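Local atomic coordinates of MtVAO615 (Myceliophthora thermophila, PDB entry 6F72), a protein that is probably a flavoprotein oxidase with bicovalently bound FAD, reacting rapidly with molecular oxygen once reduced, although its substrate remains unknown. Residues C28-L31 / A36-S39; W43-K48 / Q144-R149; K48-H53 / A133-A138; E561-D564 / R570-R573. All blocks are in the same frame, centred on the assembly; numbering follows the deposited sequence.

From the N terminus, contact 1 closes a short loop on the way into helix 40-49. That helix then lies beside helix 133-146: contact 2 joins its first turns to the far end of the partner and the loop behind it, and contact 3 joins its last turn to the partner's beginning. Contact 3 lies within the span that contact 2 closes, the two sharing Lys48. Contact 4 is a hairpin at the C terminus and closes its own small loop, crossing none of the others. It is tied to contact 1 by the Cys28-Cys572 disulfide and the Arg29-Leu571 backbone bond, and contact 1 reaches contact 2 through Asn147, so both chain ends are fastened to the FAD-binding region.

Contact 1 (C28-L31 / A36-S39); sequences CRVL and AWPS
Ala36 sets its CB against CG1 of Val30 at 3.9 Å, a methyl-to-methyl touch at the outer margin of the contact. Trp37 follows and supplies most of the surface that 36-39 buries against 28-31. Its CG is anti to the backbone N (chi1 -176°), which sends the six-membered half of the indole toward the 28-31 chain. There CE3 comes within 3.3 Å of Leu31 C and 4.0 Å of Val30 CG2, while Val30 O lies near the ring plane at the edge, 3.7 Å from CZ3. Pro38 lays its CD over one face of the indole beside it in sequence and approaches Val30 CG2 at 4.4 Å. Ser39 ends the segment as N-cap of helix 40-49, its OG bonded to Asp42 N. With an alanine instead of Trp37, the Leu31 carbonyl and Val30 CG2 would probably border a gap, and Trp43, whose ring meets this indole, would lose a neighbour. No hydrogen bond crosses between the segments. The loop closes by apolar fit around Val30, and its polar fastenings go to other partners: Leu31 N to Asp34 OD2, and the Val30 backbone to Asn147.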
# COMPACT_ATOMS: atom_id res chain seq x y z
N CYS A 28 22.06 4.95 -20.44
CA CYS A 28 21.51 5.37 -19.14
C CYS A 28 20.46 6.47 -19.29
O CYS A 28 20.50 7.24 -20.25
CB CYS A 28 22.64 5.89 -18.26
SG CYS A 28 23.94 4.71 -17.87
N ARG A 29 19.54 6.56 -18.33
CA ARG A 29 18.61 7.69 -18.24
C ARG A 29 19.38 8.95 -17.87
O ARG A 29 20.32 8.90 -17.07
CB ARG A 29 17.54 7.44 -17.17
CG ARG A 29 16.55 6.34 -17.48
CD ARG A 29 15.80 6.57 -18.79
NE ARG A 29 14.72 5.62 -18.93
CZ ARG A 29 14.11 5.34 -20.08
NH1 ARG A 29 14.48 5.94 -21.20
NH2 ARG A 29 13.13 4.45 -20.10
N VAL A 30 18.97 10.08 -18.46
CA VAL A 30 19.63 11.37 -18.23
C VAL A 30 19.27 11.97 -16.87
O VAL A 30 18.14 11.81 -16.38
CB VAL A 30 19.38 12.40 -19.38
CG1 VAL A 30 20.04 11.94 -20.68
CG2 VAL A 30 17.90 12.70 -19.56
N LEU A 31 20.24 12.67 -16.27
CA LEU A 31 20.08 13.29 -14.96
C LEU A 31 20.29 14.80 -15.03
O LEU A 31 20.97 15.27 -15.95
CB LEU A 31 21.06 12.66 -13.95
CG LEU A 31 20.78 11.22 -13.48
CD1 LEU A 31 21.76 10.84 -12.38
CD2 LEU A 31 19.35 11.05 -12.98
N ALA A 36 23.05 16.17 -21.91
CA ALA A 36 21.83 15.76 -22.61
C ALA A 36 20.51 15.97 -21.85
O ALA A 36 19.44 15.65 -22.38
CB ALA A 36 21.96 14.32 -23.09
N TRP A 37 20.57 16.51 -20.62
CA TRP A 37 19.36 16.93 -19.88
C TRP A 37 18.60 17.96 -20.73
O TRP A 37 19.23 18.84 -21.32
CB TRP A 37 19.73 17.55 -18.53
CG TRP A 37 18.55 17.94 -17.67
CD1 TRP A 37 18.10 19.20 -17.41
CD2 TRP A 37 17.68 17.05 -16.95
NE1 TRP A 37 17.00 19.16 -16.58
CE2 TRP A 37 16.72 17.86 -16.28
CE3 TRP A 37 17.60 15.65 -16.81
CZ2 TRP A 37 15.71 17.31 -15.47
CZ3 TRP A 37 16.59 15.11 -16.00
CH2 TRP A 37 15.66 15.94 -15.35
N PRO A 38 17.25 17.84 -20.82
CA PRO A 38 16.51 18.75 -21.69
C PRO A 38 16.64 20.21 -21.24
O PRO A 38 16.57 20.49 -20.04
CB PRO A 38 15.06 18.27 -21.55
CG PRO A 38 15.16 16.85 -21.11
CD PRO A 38 16.37 16.82 -20.22
N SER A 39 16.87 21.11 -22.21
CA SER A 39 16.88 22.57 -21.98
C SER A 39 15.58 23.08 -21.34
O SER A 39 14.57 22.39 -21.35
CB SER A 39 17.14 23.31 -23.30
OG SER A 39 16.04 23.17 -24.19

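Contact 2 (W43-K48 / Q144-R149); sequences WAKLNK and QKHNVR. With NAG (2-acetamido-2-deoxy-beta-D-glucopyranose), chain B.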
# COMPACT_ATOMS: atom_id res chain seq x y z
N TRP A 43 11.67 21.87 -21.78
CA TRP A 43 10.69 21.78 -20.70
C TRP A 43 9.46 22.69 -20.93
O TRP A 43 8.32 22.23 -20.79
CB TRP A 43 11.36 21.99 -19.32
CG TRP A 43 12.32 20.86 -18.95
CD1 TRP A 43 13.69 20.92 -18.89
CD2 TRP A 43 11.97 19.50 -18.61
NE1 TRP A 43 14.21 19.70 -18.53
CE2 TRP A 43 13.19 18.81 -18.36
CE3 TRP A 43 10.76 18.81 -18.49
CZ2 TRP A 43 13.22 17.46 -17.99
CZ3 TRP A 43 10.79 17.45 -18.12
CH2 TRP A 43 12.02 16.80 -17.88
N ALA A 44 9.71 23.94 -21.33
CA ALA A 44 8.63 24.88 -21.69
C ALA A 44 7.72 24.33 -22.81
O ALA A 44 6.50 24.46 -22.73
CB ALA A 44 9.19 26.24 -22.07
N LYS A 45 8.33 23.73 -23.83
CA LYS A 45 7.63 23.13 -24.97
C LYS A 45 6.73 21.96 -24.52
O LYS A 45 5.59 21.84 -25.00
CB LYS A 45 8.67 22.71 -26.03
CG LYS A 45 8.20 21.82 -27.18
CD LYS A 45 9.31 20.84 -27.56
CE LYS A 45 9.28 19.57 -26.71
NZ LYS A 45 10.62 18.97 -26.43
N LEU A 46 7.22 21.14 -23.59
CA LEU A 46 6.39 20.12 -22.94
C LEU A 46 5.27 20.78 -22.13
O LEU A 46 4.11 20.37 -22.21
CB LEU A 46 7.22 19.16 -22.06
CG LEU A 46 6.46 18.12 -21.20
CD1 LEU A 46 5.64 17.14 -22.03
CD2 LEU A 46 7.39 17.37 -20.26
N ASN A 47 5.63 21.83 -21.38
CA ASN A 47 4.66 22.56 -20.56
C ASN A 47 3.49 23.16 -21.38
O ASN A 47 2.35 23.18 -20.90
CB ASN A 47 5.37 23.64 -19.73
CG ASN A 47 4.53 24.12 -18.56
OD1 ASN A 47 3.55 23.48 -18.18
ND2 ASN A 47 4.93 25.25 -17.97
N LYS A 48 3.78 23.63 -22.59
CA LYS A 48 2.76 24.11 -23.54
C LYS A 48 1.79 22.98 -23.92
O LYS A 48 0.58 23.09 -23.71
CB LYS A 48 3.41 24.72 -24.78
CG LYS A 48 2.44 25.42 -25.73
CD LYS A 48 3.09 25.66 -27.08
CE LYS A 48 2.12 26.23 -28.10
NZ LYS A 48 1.99 27.71 -28.01
N GLN A 144 10.38 9.72 -23.80
CA GLN A 144 10.99 8.80 -24.77
C GLN A 144 11.88 9.53 -25.79
O GLN A 144 12.97 9.06 -26.11
CB GLN A 144 9.94 7.83 -25.37
CG GLN A 144 9.44 6.83 -24.31
CD GLN A 144 8.30 5.88 -24.74
OE1 GLN A 144 8.50 4.93 -25.51
NE2 GLN A 144 7.10 6.09 -24.17
N LYS A 145 11.44 10.71 -26.25
CA LYS A 145 12.27 11.56 -27.11
C LYS A 145 13.57 11.98 -26.40
O LYS A 145 14.64 11.96 -27.01
CB LYS A 145 11.49 12.79 -27.59
CG LYS A 145 12.24 13.67 -28.58
CD LYS A 145 11.60 15.06 -28.69
CE LYS A 145 12.48 16.01 -29.47
NZ LYS A 145 11.69 17.20 -29.87
N HIS A 146 13.46 12.32 -25.12
CA HIS A 146 14.57 12.93 -24.35
C HIS A 146 15.30 12.01 -23.38
O HIS A 146 16.17 12.48 -22.63
CB HIS A 146 14.09 14.18 -23.62
CG HIS A 146 13.75 15.31 -24.54
ND1 HIS A 146 14.71 15.99 -25.25
CD2 HIS A 146 12.56 15.84 -24.89
CE1 HIS A 146 14.12 16.92 -25.99
NE2 HIS A 146 12.82 16.85 -25.79
N ASN A 147 14.95 10.72 -23.40
CA ASN A 147 15.59 9.70 -22.57
C ASN A 147 15.46 9.99 -21.06
O ASN A 147 16.39 9.76 -20.27
CB ASN A 147 17.04 9.49 -23.02
CG ASN A 147 17.69 8.29 -22.39
OD1 ASN A 147 17.05 7.25 -22.15
ND2 ASN A 147 18.97 8.42 -22.09
N VAL A 148 14.29 10.50 -20.67
CA VAL A 148 13.99 10.78 -19.26
C VAL A 148 13.28 9.58 -18.62
O VAL A 148 12.37 8.98 -19.22
CB VAL A 148 13.15 12.08 -19.11
CG1 VAL A 148 12.72 12.32 -17.67
CG2 VAL A 148 13.95 13.29 -19.60
N ARG A 149 13.71 9.23 -17.40
CA ARG A 149 13.01 8.27 -16.56
C ARG A 149 11.59 8.74 -16.21
O ARG A 149 11.38 9.83 -15.69
CB ARG A 149 13.81 8.01 -15.28
CG ARG A 149 13.22 6.95 -14.35
CD ARG A 149 13.95 6.94 -13.01
NE ARG A 149 13.15 6.23 -12.02
CZ ARG A 149 13.56 5.83 -10.83
NH1 ARG A 149 14.80 6.07 -10.41
NH2 ARG A 149 12.72 5.17 -10.04
C1 NAG B . 4.26 25.85 -16.83
C2 NAG B . 5.07 26.45 -15.67
C3 NAG B . 4.13 26.88 -14.55
C4 NAG B . 3.08 27.89 -15.04
C5 NAG B . 2.38 27.46 -16.35
C6 NAG B . 1.95 28.70 -17.14
C7 NAG B . 7.26 25.27 -15.70
C8 NAG B . 8.07 24.22 -15.00
N2 NAG B . 6.05 25.49 -15.17
O3 NAG B . 4.89 27.47 -13.50
O4 NAG B . 2.11 28.12 -13.99
O5 NAG B . 3.19 26.70 -17.27
O6 NAG B . 0.77 29.27 -16.56
O7 NAG B . 7.70 25.85 -16.68
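Lys45 NZ ends among three ionisable groups: His146 NE2 at 3.1 Å, Lys145 NZ at 4.0 Å, and Asp42 OD1, with which it makes a long, weak ion pair. The lysine and histidine side chains approach from opposite directions, and the ammonium group arrives at the imidazole edge, near the ring plane. A lysine chain bent at chi2, chi3 and chi4 brings it there, whereas Lys145 runs out extended beyond CG, with its own CG over one face of the His146 ring. Two ammonium groups this close probably make a positive charge on the imidazole less favourable. Deeper in, the indole of Trp43 reaches Val148 with CH2, 4.4 Å from CG2, a loose apolar touch oblique to the ring. Asn47, one helical turn beyond Trp43, bears an N-linked sugar, its ND2 bonded to C1 of the NAG at 1.5 Å, while its OD1 accepts from Leu54 N. Helix 40-49 thus lies between this glycan and helix 133-146. Trp43 stacks on Tyr126, meets Phe142 of helix 133-146, and together with Leu46 packs on Leu54 and Leu169, while the chain beyond Val148 enters strand 150-153, an outer strand of the mixed sheet that also holds Leu54, Tyr126 and Leu169.

Contact 3 (K48-H53 / A133-A138); sequences KTLNGH and AADVQA. With NAG (2-acetamido-2-deoxy-beta-D-glucopyranose), chain B; NAG (2-acetamido-2-deoxy-beta-D-glucopyranose), chain D.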
# COMPACT_ATOMS: atom_id res chain seq x y z
N LYS A 48 3.78 23.63 -22.59
CA LYS A 48 2.76 24.11 -23.54
C LYS A 48 1.79 22.98 -23.92
O LYS A 48 0.58 23.09 -23.71
CB LYS A 48 3.41 24.72 -24.78
CG LYS A 48 2.44 25.42 -25.73
CD LYS A 48 3.09 25.66 -27.08
CE LYS A 48 2.12 26.23 -28.10
NZ LYS A 48 1.99 27.71 -28.01
N THR A 49 2.35 21.89 -24.47
CA THR A 49 1.64 20.65 -24.79
C THR A 49 0.73 20.21 -23.63
O THR A 49 -0.41 19.79 -23.86
CB THR A 49 2.61 19.50 -25.13
OG1 THR A 49 3.65 19.99 -25.99
CG2 THR A 49 1.90 18.38 -25.84
N LEU A 50 1.24 20.32 -22.41
CA LEU A 50 0.53 19.95 -21.18
C LEU A 50 -0.46 21.00 -20.66
O LEU A 50 -1.01 20.84 -19.56
CB LEU A 50 1.53 19.60 -20.07
CG LEU A 50 2.37 18.34 -20.25
CD1 LEU A 50 3.34 18.18 -19.09
CD2 LEU A 50 1.48 17.10 -20.38
N ASN A 51 -0.64 22.09 -21.42
CA ASN A 51 -1.60 23.16 -21.09
C ASN A 51 -1.24 23.82 -19.72
O ASN A 51 -2.11 24.13 -18.90
CB ASN A 51 -3.02 22.53 -21.21
CG ASN A 51 -4.12 23.31 -20.51
OD1 ASN A 51 -4.22 24.54 -20.62
ND2 ASN A 51 -4.97 22.58 -19.79
N GLY A 52 0.06 24.01 -19.48
CA GLY A 52 0.56 24.56 -18.21
C GLY A 52 0.65 23.62 -17.01
O GLY A 52 0.86 24.08 -15.88
N HIS A 53 0.52 22.32 -17.24
CA HIS A 53 0.45 21.32 -16.16
C HIS A 53 1.78 20.63 -15.79
O HIS A 53 1.79 19.61 -15.07
CB HIS A 53 -0.67 20.29 -16.43
CG HIS A 53 -2.05 20.85 -16.22
ND1 HIS A 53 -2.72 21.56 -17.19
CD2 HIS A 53 -2.86 20.83 -15.14
CE1 HIS A 53 -3.90 21.95 -16.72
NE2 HIS A 53 -4.01 21.51 -15.48
N ALA A 133 -5.79 11.39 -20.45
CA ALA A 133 -4.93 10.53 -21.28
C ALA A 133 -3.90 11.30 -22.11
O ALA A 133 -2.78 10.83 -22.32
CB ALA A 133 -5.78 9.64 -22.19
N ALA A 134 -4.29 12.48 -22.57
CA ALA A 134 -3.46 13.30 -23.45
C ALA A 134 -2.17 13.75 -22.76
O ALA A 134 -1.08 13.64 -23.33
CB ALA A 134 -4.26 14.47 -23.98
N ASP A 135 -2.31 14.21 -21.51
CA ASP A 135 -1.17 14.60 -20.66
C ASP A 135 -0.13 13.50 -20.51
O ASP A 135 1.08 13.77 -20.60
CB ASP A 135 -1.68 15.07 -19.29
CG ASP A 135 -2.42 16.39 -19.35
OD1 ASP A 135 -2.36 17.05 -20.41
OD2 ASP A 135 -3.05 16.79 -18.35
N VAL A 136 -0.61 12.26 -20.33
CA VAL A 136 0.24 11.06 -20.20
C VAL A 136 0.92 10.76 -21.53
O VAL A 136 2.13 10.59 -21.58
CB VAL A 136 -0.57 9.84 -19.69
CG1 VAL A 136 0.31 8.60 -19.57
CG2 VAL A 136 -1.24 10.15 -18.36
N GLN A 137 0.14 10.71 -22.61
CA GLN A 137 0.66 10.49 -23.96
C GLN A 137 1.76 11.50 -24.31
O GLN A 137 2.81 11.11 -24.84
CB GLN A 137 -0.46 10.54 -25.00
CG GLN A 137 -1.39 9.32 -24.97
CD GLN A 137 -2.70 9.54 -25.73
OE1 GLN A 137 -3.14 10.68 -25.94
NE2 GLN A 137 -3.34 8.44 -26.12
N ALA A 138 1.51 12.77 -24.00
CA ALA A 138 2.49 13.85 -24.21
C ALA A 138 3.77 13.62 -23.40
O ALA A 138 4.87 13.68 -23.96
CB ALA A 138 1.87 15.20 -23.86
C1 NAG B . 4.26 25.85 -16.83
C2 NAG B . 5.07 26.45 -15.67
C3 NAG B . 4.13 26.88 -14.55
C4 NAG B . 3.08 27.89 -15.04
C5 NAG B . 2.38 27.46 -16.35
C6 NAG B . 1.95 28.70 -17.14
C7 NAG B . 7.26 25.27 -15.70
C8 NAG B . 8.07 24.22 -15.00
N2 NAG B . 6.05 25.49 -15.17
O3 NAG B . 4.89 27.47 -13.50
O4 NAG B . 2.11 28.12 -13.99
O5 NAG B . 3.19 26.70 -17.27
O6 NAG B . 0.77 29.27 -16.56
O7 NAG B . 7.70 25.85 -16.68
C1 NAG D . -3.26 20.50 -10.97
C2 NAG D . -3.33 21.67 -9.97
C3 NAG D . -4.76 21.85 -9.47
C4 NAG D . -5.76 22.05 -10.62
C5 NAG D . -5.63 20.85 -11.57
C6 NAG D . -6.55 20.94 -12.79
C7 NAG D . -1.18 21.94 -8.78
C8 NAG D . -0.46 21.65 -7.49
N2 NAG D . -2.44 21.50 -8.83
O3 NAG D . -4.83 22.95 -8.54
O4 NAG D . -7.09 22.09 -10.10
O5 NAG D . -4.27 20.69 -12.00
O6 NAG D . -5.99 21.83 -13.77
O7 NAG D . -0.63 22.54 -9.70
O HOH W 1 -1.44 17.30 -22.96
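A single water makes the polar link between Thr49 and Asp135: it donates to Thr49 O at 2.8 Å and to Asp135 OD1 at 2.7 Å, and no direct hydrogen bond joins the segments. The other carboxylate oxygen, Asp135 OD2, is engaged by Thr131 OG1, so both ends of the group are held. Beside the water, Leu50 lays CD2 against the helix backbone, 3.4 Å from Asp135 O, and reaches on to Ala138 CB at 4.0 Å. Thr49 adds CG2, 3.7 Å from the same Ala138 CB. Its OG1, anti to the carbonyl carbon (chi1 -43°), turns back to hydrogen-bond Lys45 O in its own helix, which leaves CG2 facing Ala138. The chain here ends helix 40-49 in a Schellman motif, Asn51 taking positive phi, and overlaps a type I' turn from Leu50 to His53. Leu50 O accepts both His53 N and, in the carbonyl plane at 3.0 Å, His53 ND1, which also makes a weak bond to Asn51 O. At the opposite edge of the imidazole, NE2 of His53 shares a nearly straight hydrogen bond (174°) with O6 of NAG (chain D), 2.6 Å away. A leucine in place of His53 would probably cost that O6 its hydrogen bond to the imidazole and leave the turn carbonyl of Leu50 with one donor fewer. Gly52 borders another sugar, its CA 3.5 Å from O5 of NAG (chain B), carried by Asn47. Helix 133-146 turns Val136 away from this turn, onto strands 251-257 and 288-298.

Contact 4 (E561-D564 / R570-R573); sequences EVWD and RLCR
Trp563 is clasped between Leu571 and Arg573. Leu571 CD2 lies over one face of the indole, toward its rim, 4.1 Å from Trp563 CG. Over the opposite face runs the aliphatic part of Arg573, whose CG makes a CH-pi contact 4.0 Å from the centroid of the six-membered ring and 29° off its normal. Extended from CG to NE, the arginine carries its guanidinium onward across the ring, where Trp563 CZ2 lies over one face of it, the two planes 52° apart. Val562 runs alongside, with CG1 3.5 Å from Arg573 NH1. Trp563 and Arg573 form a non-hydrogen-bonded antiparallel pair. Its register is set one step away by Asp564 and Cys572, a hydrogen-bonded pair: Asp564 N gives to Cys572 O at 2.7 Å, and Cys572 N gives to Asp564 O at 2.8 Å in an almost straight bond (175°). Further out, Ser550 O takes the Trp563 NE1 hydrogen, which, with the flanking side chains, helps hold the rotation of the indole, and Asp34 pairs with Arg570 in a salt bridge. The two strands, 563-565 and 571-573, make a beta hairpin at the very end of the chain. Its second strand is bound to the N-terminal segment by the Cys572-Cys28 disulfide and by backbone bonds of Leu571 to Arg29 and of Arg573 to Ser27, while Leu571 also rests on Arg149, just ahead of strand 150-153.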
# COMPACT_ATOMS: atom_id res chain seq x y z
N GLU A 561 14.54 -5.79 -13.47
CA GLU A 561 15.91 -6.26 -13.65
C GLU A 561 16.53 -5.83 -14.99
O GLU A 561 17.72 -6.05 -15.23
CB GLU A 561 16.00 -7.79 -13.40
CG GLU A 561 15.47 -8.71 -14.52
CD GLU A 561 13.95 -8.96 -14.51
OE1 GLU A 561 13.21 -8.32 -13.73
OE2 GLU A 561 13.48 -9.81 -15.32
N VAL A 562 15.74 -5.18 -15.85
CA VAL A 562 16.26 -4.53 -17.06
C VAL A 562 17.11 -3.30 -16.69
O VAL A 562 18.08 -2.99 -17.39
CB VAL A 562 15.11 -4.18 -18.05
CG1 VAL A 562 15.58 -3.29 -19.20
CG2 VAL A 562 14.48 -5.46 -18.60
N TRP A 563 16.78 -2.62 -15.60
CA TRP A 563 17.53 -1.44 -15.14
C TRP A 563 18.39 -1.71 -13.90
O TRP A 563 17.91 -2.31 -12.93
CB TRP A 563 16.57 -0.26 -14.87
CG TRP A 563 15.81 0.19 -16.08
CD1 TRP A 563 14.51 -0.12 -16.40
CD2 TRP A 563 16.29 1.03 -17.15
NE1 TRP A 563 14.15 0.49 -17.59
CE2 TRP A 563 15.22 1.20 -18.07
CE3 TRP A 563 17.51 1.68 -17.41
CZ2 TRP A 563 15.35 1.96 -19.24
CZ3 TRP A 563 17.63 2.44 -18.57
CH2 TRP A 563 16.55 2.58 -19.47
N ASP A 564 19.66 -1.28 -13.97
CA ASP A 564 20.55 -1.12 -12.80
C ASP A 564 20.48 0.31 -12.28
O ASP A 564 20.39 1.26 -13.07
CB ASP A 564 22.03 -1.36 -13.15
CG ASP A 564 22.35 -2.79 -13.48
OD1 ASP A 564 21.70 -3.73 -12.95
OD2 ASP A 564 23.29 -2.98 -14.28
N ARG A 570 21.38 6.86 -10.73
CA ARG A 570 21.08 6.83 -12.17
C ARG A 570 20.61 5.45 -12.64
O ARG A 570 21.17 4.41 -12.28
CB ARG A 570 22.32 7.24 -12.97
CG ARG A 570 22.06 7.57 -14.43
CD ARG A 570 23.37 7.72 -15.20
NE ARG A 570 24.09 8.95 -14.88
CZ ARG A 570 23.80 10.15 -15.38
NH1 ARG A 570 22.78 10.31 -16.22
NH2 ARG A 570 24.52 11.21 -15.03
N LEU A 571 19.58 5.46 -13.48
CA LEU A 571 19.07 4.25 -14.11
C LEU A 571 19.87 3.95 -15.37
O LEU A 571 19.94 4.78 -16.27
CB LEU A 571 17.58 4.39 -14.38
CG LEU A 571 16.64 3.53 -13.53
CD1 LEU A 571 16.70 3.87 -12.05
CD2 LEU A 571 15.22 3.67 -14.07
N CYS A 572 20.50 2.78 -15.40
CA CYS A 572 21.26 2.32 -16.57
C CYS A 572 20.85 0.90 -16.99
O CYS A 572 20.48 0.08 -16.15
CB CYS A 572 22.76 2.39 -16.32
SG CYS A 572 23.42 4.04 -16.01
N ARG A 573 20.90 0.63 -18.29
CA ARG A 573 20.48 -0.67 -18.82
C ARG A 573 21.44 -1.77 -18.37
O ARG A 573 22.65 -1.69 -18.62
CB ARG A 573 20.30 -0.65 -20.34
CG ARG A 573 18.98 -0.01 -20.76
CD ARG A 573 18.58 -0.28 -22.19
NE ARG A 573 17.22 0.23 -22.44
CZ ARG A 573 16.11 -0.51 -22.48
NH1 ARG A 573 16.15 -1.84 -22.35
NH2 ARG A 573 14.95 0.07 -22.69